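Local structure of 2-Keto-3-deoxy-(6-phospho-)gluconate aldolase (2R91) at residues 4-9 against 40-45; 56-61 against 87-92; 66-71 against 93-98. The protein is an aldolase of the dihydrodipicolinate synthetase family, built on a TIM barrel and found here as an assembly of four subunits. One frame throughout, in Å; residues are numbered along the deposited sequence.

Interaction 1 of 3, residues 4-9 against 40-45. With SO4 (sulfate ion), chain E.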
loop_
_atom_site.group_PDB
_atom_site.type_symbol
_atom_site.label_atom_id
_atom_site.label_comp_id
_atom_site.label_asym_id
_atom_site.label_seq_id
_atom_site.Cartn_x
_atom_site.Cartn_y
_atom_site.Cartn_z
ATOM N N VAL A 4 22.074 20.027 -3.095
ATOM C CA VAL A 4 22.795 19.164 -2.153
ATOM C C VAL A 4 22.989 17.817 -2.826
ATOM O O VAL A 4 22.033 17.218 -3.328
ATOM C CB VAL A 4 21.995 18.975 -0.842
ATOM C CG1 VAL A 4 22.782 18.098 0.183
ATOM C CG2 VAL A 4 21.562 20.298 -0.226
ATOM N N ALA A 5 24.218 17.331 -2.884
ATOM C CA ALA A 5 24.455 16.035 -3.491
ATOM C C ALA A 5 24.496 14.914 -2.442
ATOM O O ALA A 5 25.360 14.930 -1.572
ATOM C CB ALA A 5 25.742 16.058 -4.269
ATOM N N PRO A 6 23.577 13.920 -2.546
ATOM C CA PRO A 6 23.682 12.713 -1.719
ATOM C C PRO A 6 24.709 11.869 -2.459
ATOM O O PRO A 6 24.386 11.077 -3.368
ATOM C CB PRO A 6 22.248 12.125 -1.759
ATOM C CG PRO A 6 21.745 12.516 -3.196
ATOM C CD PRO A 6 22.452 13.853 -3.525
ATOM N N VAL A 7 25.975 12.090 -2.104
ATOM C CA VAL A 7 27.101 11.608 -2.873
ATOM C C VAL A 7 27.245 10.098 -2.811
ATOM O O VAL A 7 26.965 9.476 -1.772
ATOM C CB VAL A 7 28.393 12.346 -2.426
ATOM C CG1 VAL A 7 28.806 11.901 -0.992
ATOM C CG2 VAL A 7 29.512 12.158 -3.454
ATOM N N ILE A 8 27.652 9.503 -3.937
ATOM C CA ILE A 8 27.954 8.081 -3.961
ATOM C C ILE A 8 29.188 7.771 -3.097
ATOM O O ILE A 8 30.098 8.581 -2.987
ATOM C CB ILE A 8 28.211 7.551 -5.405
ATOM C CG1 ILE A 8 29.240 8.432 -6.125
ATOM C CG2 ILE A 8 26.868 7.471 -6.210
ATOM C CD1 ILE A 8 29.720 7.894 -7.481
ATOM N N THR A 9 29.215 6.564 -2.546
ATOM C CA THR A 9 30.352 6.056 -1.829
ATOM C C THR A 9 31.153 5.180 -2.816
ATOM O O THR A 9 30.664 4.165 -3.297
ATOM C CB THR A 9 29.866 5.245 -0.624
ATOM O OG1 THR A 9 29.103 6.088 0.253
ATOM C CG2 THR A 9 31.046 4.628 0.117
ATOM N N GLY A 40 23.978 9.023 2.521
ATOM C CA GLY A 40 22.526 8.993 2.247
ATOM C C GLY A 40 22.222 7.669 1.578
ATOM O O GLY A 40 23.125 6.843 1.441
ATOM N N THR A 41 20.970 7.440 1.161
ATOM C CA THR A 41 20.663 6.182 0.459
ATOM C C THR A 41 21.474 6.042 -0.807
ATOM O O THR A 41 21.982 4.962 -1.107
ATOM C CB THR A 41 19.143 6.075 0.128
ATOM O OG1 THR A 41 18.442 6.161 1.352
ATOM C CG2 THR A 41 18.817 4.745 -0.558
ATOM N N THR A 42 21.607 7.126 -1.567
ATOM C CA THR A 42 22.436 7.108 -2.773
ATOM C C THR A 42 23.928 6.744 -2.439
ATOM O O THR A 42 24.613 6.109 -3.271
ATOM C CB THR A 42 22.343 8.465 -3.530
ATOM O OG1 THR A 42 20.977 8.688 -3.885
ATOM C CG2 THR A 42 23.221 8.479 -4.802
ATOM N N GLY A 43 24.382 7.139 -1.231
ATOM C CA GLY A 43 25.726 6.764 -0.702
ATOM C C GLY A 43 25.773 5.398 -0.031
ATOM O O GLY A 43 26.783 5.027 0.610
ATOM N N LEU A 44 24.694 4.621 -0.172
ATOM C CA LEU A 44 24.597 3.282 0.427
ATOM C C LEU A 44 24.682 3.282 1.958
ATOM O O LEU A 44 25.125 2.302 2.547
ATOM C CB LEU A 44 25.675 2.331 -0.117
ATOM C CG LEU A 44 25.699 1.893 -1.583
ATOM C CD1 LEU A 44 26.437 0.587 -1.734
ATOM C CD2 LEU A 44 24.303 1.870 -2.249
ATOM N N GLY A 45 24.223 4.355 2.585
ATOM C CA GLY A 45 24.395 4.558 4.030
ATOM C C GLY A 45 24.163 3.351 4.916
ATOM O O GLY A 45 25.047 2.954 5.669
HETATM S S SO4 E . 18.876 9.823 -1.506
HETATM O O1 SO4 E . 17.736 9.890 -0.553
HETATM O O2 SO4 E . 18.768 11.076 -2.292
HETATM O O3 SO4 E . 20.195 9.562 -0.955
HETATM O O4 SO4 E . 18.736 8.683 -2.446
HETATM O O HOH W 1 24.947 10.185 0.193
HETATM O O HOH W 2 26.987 4.795 -2.958
#
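Following strand 2-6, the chain runs past the type I turn Thr-41 to Leu-44, with Ile-8 CA and Gly-43 CA 4.2 Å apart. Thr-9 makes the direct bond. Its OG1 donates to Gly-43 O at 2.6 Å, meeting the carbonyl at 122° and tilted somewhat from its plane. Two waters tie the backbones as well. Water 1 accepts from Gly-40 N at 2.8 Å and donates to Val-7 O. Water 2 accepts from Thr-9 N and donates to Thr-42 O at 2.7 Å. The two branches of Thr-42 face different partners. CG2 rests against Pro-6 O at 3.2 Å and also touches Ile-8 CG2. OG1 stands beside the backbone N (chi1 -59°) and donates to O4 of the sulfate at 2.7 Å. Thr-42 N donates to sulfate O3 at 2.9 Å, almost straight at 176°. The Pro-6 ring packs on the same ion, CG lying 3.4 Å from sulfate O2. Tyr-128, Lys-153 and Thr-155 also bond to the sulfate, which probably comes from the crystallisation liquor. Thr-41 OG1 bonds to Tyr-101 of the second subunit. The ion lies at the C-terminal ends of the barrel strands, the active-site end in TIM-barrel enzymes, consistent with an anion pocket.

Interaction 2 of 3, residues 56-61 against 87-92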
loop_
_atom_site.group_PDB
_atom_site.type_symbol
_atom_site.label_atom_id
_atom_site.label_comp_id
_atom_site.label_asym_id
_atom_site.label_seq_id
_atom_site.Cartn_x
_atom_site.Cartn_y
_atom_site.Cartn_z
ATOM N N LEU A 56 34.314 7.955 5.349
ATOM C CA LEU A 56 33.595 8.774 4.406
ATOM C C LEU A 56 33.443 10.216 4.927
ATOM O O LEU A 56 33.628 11.181 4.189
ATOM C CB LEU A 56 32.252 8.058 4.134
ATOM C CG LEU A 56 31.263 8.667 3.167
ATOM C CD1 LEU A 56 31.898 8.667 1.727
ATOM C CD2 LEU A 56 29.970 7.828 3.230
ATOM N N THR A 57 33.170 10.369 6.220
ATOM C CA THR A 57 33.138 11.688 6.861
ATOM C C THR A 57 34.476 12.418 6.675
ATOM O O THR A 57 34.512 13.613 6.342
ATOM C CB THR A 57 32.859 11.546 8.392
ATOM O OG1 THR A 57 31.536 11.035 8.596
ATOM C CG2 THR A 57 33.022 12.872 9.141
ATOM N N ASP A 58 35.584 11.707 6.877
ATOM C CA ASP A 58 36.906 12.351 6.723
ATOM C C ASP A 58 37.092 12.778 5.274
ATOM O O ASP A 58 37.542 13.896 5.003
ATOM C CB ASP A 58 38.035 11.380 7.092
ATOM C CG ASP A 58 38.114 11.094 8.587
ATOM O OD1 ASP A 58 37.658 11.896 9.407
ATOM O OD2 ASP A 58 38.680 10.049 8.950
ATOM N N ALA A 59 36.755 11.882 4.337
ATOM C CA ALA A 59 36.945 12.180 2.904
ATOM C C ALA A 59 36.078 13.348 2.467
ATOM O O ALA A 59 36.534 14.216 1.725
ATOM C CB ALA A 59 36.677 10.918 2.021
ATOM N N ALA A 60 34.822 13.369 2.928
ATOM C CA ALA A 60 33.876 14.418 2.513
ATOM C C ALA A 60 34.309 15.773 3.071
ATOM O O ALA A 60 34.391 16.764 2.331
ATOM C CB ALA A 60 32.416 14.073 2.987
ATOM N N THR A 61 34.577 15.823 4.386
ATOM C CA THR A 61 34.999 17.090 5.013
ATOM C C THR A 61 36.379 17.584 4.526
ATOM O O THR A 61 36.653 18.768 4.561
ATOM C CB THR A 61 34.953 17.060 6.572
ATOM O OG1 THR A 61 35.792 16.005 7.072
ATOM C CG2 THR A 61 33.516 16.863 7.069
ATOM N N GLU A 87 30.658 16.099 13.832
ATOM C CA GLU A 87 30.762 17.443 14.382
ATOM C C GLU A 87 32.220 17.868 14.594
ATOM O O GLU A 87 32.593 19.010 14.292
ATOM C CB GLU A 87 29.998 17.528 15.688
ATOM C CG GLU A 87 30.047 18.936 16.294
ATOM C CD GLU A 87 29.231 18.996 17.556
ATOM O OE1 GLU A 87 29.576 18.289 18.513
ATOM O OE2 GLU A 87 28.220 19.707 17.592
ATOM N N SER A 88 33.050 16.954 15.075
ATOM C CA SER A 88 34.467 17.286 15.339
ATOM C C SER A 88 35.219 17.492 14.042
ATOM O O SER A 88 36.196 18.261 13.992
ATOM C CB SER A 88 35.143 16.191 16.161
ATOM O OG SER A 88 35.442 15.048 15.364
ATOM N N ARG A 89 34.749 16.829 12.976
ATOM C CA ARG A 89 35.348 16.991 11.648
ATOM C C ARG A 89 34.833 18.219 10.877
ATOM O O ARG A 89 35.234 18.465 9.744
ATOM C CB ARG A 89 35.195 15.693 10.832
ATOM C CG ARG A 89 35.933 14.517 11.449
ATOM C CD ARG A 89 37.418 14.783 11.410
ATOM N NE ARG A 89 38.275 13.706 11.905
ATOM C CZ ARG A 89 38.812 13.661 13.124
ATOM N NH1 ARG A 89 38.531 14.602 14.004
ATOM N NH2 ARG A 89 39.605 12.666 13.475
ATOM N N GLY A 90 33.973 19.005 11.499
ATOM C CA GLY A 90 33.527 20.248 10.903
ATOM C C GLY A 90 32.278 20.162 10.011
ATOM O O GLY A 90 32.025 21.073 9.220
ATOM N N ALA A 91 31.524 19.067 10.123
ATOM C CA ALA A 91 30.248 18.917 9.408
ATOM C C ALA A 91 29.352 20.045 9.834
ATOM O O ALA A 91 29.287 20.384 11.025
ATOM C CB ALA A 91 29.577 17.577 9.766
ATOM N N GLU A 92 28.592 20.601 8.905
ATOM C CA GLU A 92 27.741 21.701 9.284
ATOM C C GLU A 92 26.450 21.202 9.945
ATOM O O GLU A 92 25.785 21.929 10.689
ATOM C CB GLU A 92 27.518 22.650 8.095
ATOM C CG GLU A 92 26.429 22.290 7.152
ATOM C CD GLU A 92 26.195 23.401 6.095
ATOM O OE1 GLU A 92 27.161 24.096 5.689
ATOM O OE2 GLU A 92 25.031 23.542 5.671
#
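Thr-57 meets Arg-89 through its methyl group: CG2 lies 3.9 Å from Arg-89 CB, and the two side chains cross at about a right angle. The hydroxyl takes another course and bonds to Lys-53 O, one turn back in the helix. Asp-58 carries the charged part of the contact. Its OD1 accepts from Arg-89 NE at 3.1 Å in a salt bridge. The N-H points rather poorly at the oxygen, with an angle of 141° at the hydrogen. The carboxylate is met on its syn side, with NE 28° out of its plane, while OD1 lies close to the guanidinium plane. The arginine chain bends at its second torsion, and its CD also comes within 3.5 Å of Asp-58 OD1. Tyr-85 OH is a stronger partner of OD1, so the acid is shared. These residues join helix 50-63 to the turn just after helix 76-88, two neighbouring outer helices of the TIM barrel. Helix 76-88 closes in a Schellman motif, in which Gly-90 has positive phi and its N bonds to Glu-87 O at 3.1 Å. One turn after Thr-57, Thr-61 faces the same turn. Its OG1 sits between its own N and carbonyl carbon (chi1 58°) and donates to Thr-57 O at 2.8 Å. Thr-61 N reaches that oxygen from the opposite face at 3.0 Å. Thr-61 CB packs on Arg-89 O at 3.5 Å. Its methyl CG2 approaches Ala-91 N at 4.3 Å, and Ala-91 itself leans on Val-69 of strand 67-70.

Interaction 3 of 3, residues 66-71 against 93-98; sequences RVIVQV and AVASLP
Gln-70, Ala-95 and Ala-93 lose the most surface where strands 67-70 and 93-96 pair in parallel. Ala-95 faces segment 66-71 with both N and O. Its N donates to Val-69 O at 2.8 Å, from above the carbonyl plane. Its O accepts from Val-71 N at 2.8 Å, close to the line of the C=O bond. Ala-93 O takes the longer bond from Val-69 N, 3.3 Å. Both alanine methyls lie against Ile-68: Ala-93 CB is 3.9 Å from Ile-68 CG1, and Ala-95 CB is 4.0 Å from Ile-68 CG2. Gln-70 carries the pairing past the strand. Its chain bends at chi2 (74°), which turns the amide toward segment 93-98. OE1 accepts from Leu-97 N at 3.2 Å, in the amide plane and on a lone pair. Ala-72 N also donates to OE1, so one oxygen ties the chain just after both strands. Phe-37 and Phe-126 of the flanking strands pack alongside, inside the barrel. On the face of Val-69 and Val-94, Val-94 CB meets Val-71 CG1 at 4.1 Å. Backbone bonds thus set the register, small methyls fit the barrel interior, and one buried amide oxygen is satisfied by two peptide N-H groups.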
loop_
_atom_site.group_PDB
_atom_site.type_symbol
_atom_site.label_atom_id
_atom_site.label_comp_id
_atom_site.label_asym_id
_atom_site.label_seq_id
_atom_site.Cartn_x
_atom_site.Cartn_y
_atom_site.Cartn_z
ATOM N N ARG A 66 31.203 22.374 2.741
ATOM C CA ARG A 66 29.893 22.232 3.390
ATOM C C ARG A 66 29.426 20.771 3.315
ATOM O O ARG A 66 29.169 20.244 2.223
ATOM C CB ARG A 66 28.847 23.134 2.733
ATOM C CG ARG A 66 29.204 24.628 2.747
ATOM C CD ARG A 66 28.061 25.526 2.256
ATOM N NE ARG A 66 26.889 25.310 3.083
ATOM C CZ ARG A 66 25.663 25.694 2.781
ATOM N NH1 ARG A 66 25.442 26.345 1.647
ATOM N NH2 ARG A 66 24.664 25.423 3.617
ATOM N N VAL A 67 29.299 20.135 4.476
ATOM C CA VAL A 67 29.081 18.677 4.541
ATOM C C VAL A 67 28.027 18.377 5.583
ATOM O O VAL A 67 28.080 18.894 6.721
ATOM C CB VAL A 67 30.409 17.906 4.896
ATOM C CG1 VAL A 67 30.140 16.440 5.138
ATOM C CG2 VAL A 67 31.452 18.056 3.803
ATOM N N ILE A 68 27.035 17.566 5.205
ATOM C CA ILE A 68 26.103 17.014 6.186
ATOM C C ILE A 68 26.310 15.505 6.194
ATOM O O ILE A 68 26.382 14.885 5.132
ATOM C CB ILE A 68 24.618 17.330 5.816
ATOM C CG1 ILE A 68 24.374 18.843 5.806
ATOM C CG2 ILE A 68 23.623 16.576 6.738
ATOM C CD1 ILE A 68 22.932 19.245 5.237
ATOM N N VAL A 69 26.412 14.908 7.380
ATOM C CA VAL A 69 26.658 13.476 7.490
ATOM C C VAL A 69 25.404 12.743 8.000
ATOM O O VAL A 69 24.816 13.114 9.029
ATOM C CB VAL A 69 27.903 13.156 8.414
ATOM C CG1 VAL A 69 28.188 11.659 8.460
ATOM C CG2 VAL A 69 29.151 13.919 7.927
ATOM N N GLN A 70 25.005 11.720 7.247
ATOM C CA GLN A 70 23.907 10.798 7.580
ATOM C C GLN A 70 24.439 9.778 8.594
ATOM O O GLN A 70 25.373 9.056 8.279
ATOM C CB GLN A 70 23.454 10.003 6.323
ATOM C CG GLN A 70 22.874 8.522 6.678
ATOM C CD GLN A 70 21.660 8.896 7.210
ATOM O OE1 GLN A 70 21.105 8.382 8.173
ATOM N NE2 GLN A 70 21.291 10.057 6.678
ATOM N N VAL A 71 23.822 9.683 9.767
ATOM C CA VAL A 71 24.426 8.887 10.861
ATOM C C VAL A 71 23.657 7.621 11.319
ATOM O O VAL A 71 24.104 6.911 12.237
ATOM C CB VAL A 71 24.722 9.800 12.084
ATOM C CG1 VAL A 71 25.638 10.960 11.686
ATOM C CG2 VAL A 71 23.405 10.303 12.737
ATOM N N ALA A 93 26.118 19.937 9.707
ATOM C CA ALA A 93 24.930 19.346 10.313
ATOM C C ALA A 93 25.071 17.825 10.276
ATOM O O ALA A 93 25.898 17.305 9.539
ATOM C CB ALA A 93 23.640 19.781 9.545
ATOM N N VAL A 94 24.274 17.120 11.065
ATOM C CA VAL A 94 24.132 15.668 10.850
ATOM C C VAL A 94 22.676 15.378 10.510
ATOM O O VAL A 94 21.803 16.162 10.864
ATOM C CB VAL A 94 24.519 14.844 12.096
ATOM C CG1 VAL A 94 26.059 14.961 12.354
ATOM C CG2 VAL A 94 23.724 15.302 13.312
ATOM N N ALA A 95 22.418 14.256 9.833
ATOM C CA ALA A 95 21.051 13.860 9.507
ATOM C C ALA A 95 20.869 12.422 9.929
ATOM O O ALA A 95 21.846 11.683 10.030
ATOM C CB ALA A 95 20.789 14.005 8.004
ATOM N N SER A 96 19.630 12.007 10.155
ATOM C CA SER A 96 19.356 10.580 10.353
ATOM C C SER A 96 18.031 10.148 9.743
ATOM O O SER A 96 17.013 10.838 9.879
ATOM C CB SER A 96 19.370 10.176 11.858
ATOM O OG SER A 96 19.302 8.758 11.967
ATOM N N LEU A 97 18.058 9.001 9.074
ATOM C CA LEU A 97 16.855 8.230 8.839
ATOM C C LEU A 97 16.227 7.971 10.197
ATOM O O LEU A 97 16.942 7.874 11.206
ATOM C CB LEU A 97 17.225 6.882 8.210
ATOM C CG LEU A 97 17.847 6.907 6.803
ATOM C CD1 LEU A 97 18.520 5.578 6.445
ATOM C CD2 LEU A 97 16.764 7.229 5.737
ATOM N N PRO A 98 14.883 7.797 10.227
ATOM C CA PRO A 98 14.271 7.195 11.400
ATOM C C PRO A 98 14.737 5.731 11.495
ATOM O O PRO A 98 15.129 5.143 10.499
ATOM C CB PRO A 98 12.767 7.183 11.059
ATOM C CG PRO A 98 12.588 8.191 9.890
ATOM C CD PRO A 98 13.910 8.097 9.150
#

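All three contacts belong to the first half of the closed eight-stranded barrel. Interaction 1 comes first along the chain and closes before the other two open. Interactions 2 and 3 alternate, because helix 50-63, strand 67-70, helix 76-88 and strand 93-96 follow one another. Interaction 3 pairs the strands, and interaction 2 brings together the helices outside them. Their centres lie about 10 Å apart, and a salt bridge between Glu-92 and Arg-66 links them. Interaction 1 lies about 11 Å from interaction 3 and about 14 Å from interaction 2, centre to centre. It touches them through Gln-70 and Leu-56. Barrel wall, outer helices and the loop that meets the sulfate thus touch one another.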